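Local atomic coordinates of putative signal recognition particle protein (Chaetomium thermophilum, PDB entry 5CK4), a protein that binds GTP and GDP and, as the Arf-like beta subunit of the signal recognition particle receptor, probably takes part in protein translocation at the endoplasmic reticulum membrane. Residues A164-L169 and L215-K220. Residues are numbered along the deposited sequence; the frame is centred on the assembly and turned at random.
Sequences AVIFLL and LIAANK. With GDP (guanosine-5'-diphosphate), chain C.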
loop_
_atom_site.group_PDB
_atom_site.type_symbol
_atom_site.label_atom_id
_atom_site.label_comp_id
_atom_site.label_asym_id
_atom_site.label_seq_id
_atom_site.Cartn_x
_atom_site.Cartn_y
_atom_site.Cartn_z
ATOM N N ALA A 164 -5.322 -3.083 -6.957
ATOM C CA ALA A 164 -4.106 -3.193 -6.153
ATOM C C ALA A 164 -3.826 -1.941 -5.354
ATOM O O ALA A 164 -4.394 -0.883 -5.613
ATOM C CB ALA A 164 -2.898 -3.538 -7.026
ATOM N N VAL A 165 -2.920 -2.073 -4.394
ATOM C CA VAL A 165 -2.499 -0.961 -3.560
ATOM C C VAL A 165 -0.981 -0.895 -3.566
ATOM O O VAL A 165 -0.316 -1.911 -3.407
ATOM C CB VAL A 165 -2.960 -1.179 -2.101
ATOM C CG1 VAL A 165 -2.257 -0.189 -1.132
ATOM C CG2 VAL A 165 -4.461 -1.056 -2.004
ATOM N N ILE A 166 -0.427 0.292 -3.773
ATOM C CA ILE A 166 0.983 0.489 -3.470
ATOM C C ILE A 166 1.080 1.323 -2.194
ATOM O O ILE A 166 0.526 2.432 -2.126
ATOM C CB ILE A 166 1.717 1.210 -4.612
ATOM C CG1 ILE A 166 1.727 0.355 -5.880
ATOM C CG2 ILE A 166 3.148 1.559 -4.180
ATOM C CD1 ILE A 166 2.288 1.108 -7.124
ATOM N N PHE A 167 1.731 0.782 -1.167
ATOM C CA PHE A 167 1.972 1.552 0.054
ATOM C C PHE A 167 3.419 2.048 0.028
ATOM O O PHE A 167 4.356 1.255 0.205
ATOM C CB PHE A 167 1.729 0.697 1.297
ATOM C CG PHE A 167 1.852 1.466 2.592
ATOM C CD1 PHE A 167 3.091 1.631 3.210
ATOM C CD2 PHE A 167 0.732 2.054 3.174
ATOM C CE1 PHE A 167 3.201 2.353 4.393
ATOM C CE2 PHE A 167 0.837 2.767 4.361
ATOM C CZ PHE A 167 2.065 2.917 4.968
ATOM N N LEU A 168 3.598 3.350 -0.197
ATOM C CA LEU A 168 4.932 3.933 -0.359
ATOM C C LEU A 168 5.428 4.512 0.960
ATOM O O LEU A 168 4.686 5.181 1.660
ATOM C CB LEU A 168 4.899 5.037 -1.404
ATOM C CG LEU A 168 6.187 5.572 -2.053
ATOM C CD1 LEU A 168 6.809 4.533 -2.986
ATOM C CD2 LEU A 168 5.865 6.830 -2.833
ATOM N N LEU A 169 6.695 4.256 1.280
ATOM C CA LEU A 169 7.329 4.827 2.463
ATOM C C LEU A 169 8.746 5.294 2.120
ATOM O O LEU A 169 9.342 4.841 1.131
ATOM C CB LEU A 169 7.353 3.820 3.634
ATOM C CG LEU A 169 8.084 2.473 3.397
ATOM C CD1 LEU A 169 9.606 2.583 3.680
ATOM C CD2 LEU A 169 7.465 1.380 4.250
ATOM N N LEU A 215 1.627 -3.865 -2.558
ATOM C CA LEU A 215 3.061 -3.737 -2.733
ATOM C C LEU A 215 3.534 -2.710 -1.727
ATOM O O LEU A 215 3.096 -1.557 -1.767
ATOM C CB LEU A 215 3.390 -3.257 -4.153
ATOM C CG LEU A 215 4.873 -2.999 -4.418
ATOM C CD1 LEU A 215 5.682 -4.290 -4.295
ATOM C CD2 LEU A 215 5.058 -2.390 -5.806
ATOM N N ILE A 216 4.407 -3.118 -0.816
ATOM C CA ILE A 216 5.036 -2.147 0.067
ATOM C C ILE A 216 6.311 -1.655 -0.615
ATOM O O ILE A 216 7.310 -2.369 -0.699
ATOM C CB ILE A 216 5.316 -2.721 1.463
ATOM C CG1 ILE A 216 3.995 -3.135 2.117
ATOM C CG2 ILE A 216 6.040 -1.664 2.325
ATOM C CD1 ILE A 216 4.137 -3.963 3.371
ATOM N N ALA A 217 6.241 -0.437 -1.136
ATOM C CA ALA A 217 7.317 0.119 -1.943
ATOM C C ALA A 217 8.266 0.936 -1.064
ATOM O O ALA A 217 7.926 2.034 -0.593
ATOM C CB ALA A 217 6.732 0.964 -3.073
ATOM N N ALA A 218 9.444 0.368 -0.808
ATOM C CA ALA A 218 10.424 1.014 0.055
ATOM C C ALA A 218 11.273 1.970 -0.778
ATOM O O ALA A 218 12.304 1.566 -1.332
ATOM C CB ALA A 218 11.296 -0.048 0.764
ATOM N N ASN A 219 10.813 3.222 -0.857
ATOM C CA ASN A 219 11.348 4.258 -1.740
ATOM C C ASN A 219 12.644 4.904 -1.226
ATOM O O ASN A 219 13.006 4.745 -0.060
ATOM C CB ASN A 219 10.289 5.359 -1.947
ATOM C CG ASN A 219 10.604 6.271 -3.124
ATOM O OD1 ASN A 219 11.264 5.858 -4.076
ATOM N ND2 ASN A 219 10.131 7.517 -3.063
ATOM N N LYS A 220 13.298 5.662 -2.114
ATOM C CA LYS A 220 14.520 6.431 -1.826
ATOM C C LYS A 220 15.746 5.540 -1.597
ATOM O O LYS A 220 16.631 5.893 -0.821
ATOM C CB LYS A 220 14.330 7.453 -0.666
ATOM C CG LYS A 220 12.997 8.257 -0.748
ATOM C CD LYS A 220 13.009 9.543 0.057
ATOM C CE LYS A 220 11.625 10.208 0.040
ATOM N NZ LYS A 220 11.590 11.494 0.844
HETATM P PB GDP C . 4.557 12.983 -1.092
HETATM O O1B GDP C . 3.638 13.281 -2.240
HETATM O O2B GDP C . 4.374 11.536 -0.657
HETATM O O3B GDP C . 4.303 13.855 0.116
HETATM O O3A GDP C . 6.100 13.134 -1.504
HETATM P PA GDP C . 6.728 14.075 -2.657
HETATM O O1A GDP C . 6.417 13.530 -4.016
HETATM O O2A GDP C . 6.336 15.522 -2.495
HETATM O "O5'" GDP C . 8.253 13.804 -2.281
HETATM C "C5'" GDP C . 8.763 14.241 -1.032
HETATM C "C4'" GDP C . 10.233 14.574 -1.229
HETATM O "O4'" GDP C . 10.970 13.365 -1.429
HETATM C "C3'" GDP C . 10.468 15.435 -2.463
HETATM O "O3'" GDP C . 11.548 16.319 -2.157
HETATM C "C2'" GDP C . 10.941 14.450 -3.516
HETATM O "O2'" GDP C . 11.819 15.035 -4.474
HETATM C "C1'" GDP C . 11.690 13.449 -2.665
HETATM N N9 GDP C . 11.765 12.113 -3.293
HETATM C C8 GDP C . 10.763 11.406 -3.857
HETATM N N7 GDP C . 11.225 10.204 -4.301
HETATM C C5 GDP C . 12.529 10.141 -3.992
HETATM C C6 GDP C . 13.615 9.168 -4.182
HETATM O O6 GDP C . 13.377 8.070 -4.737
HETATM N N1 GDP C . 14.831 9.491 -3.703
HETATM C C2 GDP C . 15.093 10.671 -3.099
HETATM N N2 GDP C . 16.348 10.933 -2.658
HETATM N N3 GDP C . 14.143 11.615 -2.899
HETATM C C4 GDP C . 12.876 11.401 -3.328
#
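Leu168 lays its CD1 methyl on Ala217 CB, 3.6 Å away, and the same methyl reaches Asn219 CB at 3.7 Å. CG stands anti to the backbone N (chi1 -164°), which carries this branch across to the other strand. Ile166 CG2 reaches the same Ala217 CB, at 3.8 Å. On the opposite face the side chains of Leu169 and Ile216 cross obliquely, CD2 of Leu169 lying 3.9 Å from CG2 of Ile216.

The two strands run parallel and share five backbone hydrogen bonds, from Leu215 N to Val165 O at the start to Asn219 N to Leu169 O at the end. Ala217 uses both its N and its O, bonding Phe167 O and Leu169 N.

The last bond falls on Asn219, the first residue of the guanine-binding NKxD motif of P-loop GTPases, here with GDP bound. The Asn219 amide lies beside the base, with ND2 3.2 Å from GDP N7. ND2 is hydrogen-bonded to Ala30 O, which ties the motif to the P-loop. The extended chain of Lys220 runs over the face of the guanine, and its NZ bonds GDP O4' at 3.0 Å. NZ also forms a salt bridge with Asp170 OD2 and a hydrogen bond with Gly29 O. With an alanine in place of Lys220, Asp170 is likely to lose its positive mate, and that face of the base its cover.

Strand 159-170 lies between strands 21-25 and 214-219, and 214-219 pairs in turn with 291-295. Helix 180-201 packs on Phe167, Leu169 and Ile216, while Trp308 of helix 306-313 packs on Leu215, Ala217 and Asn219.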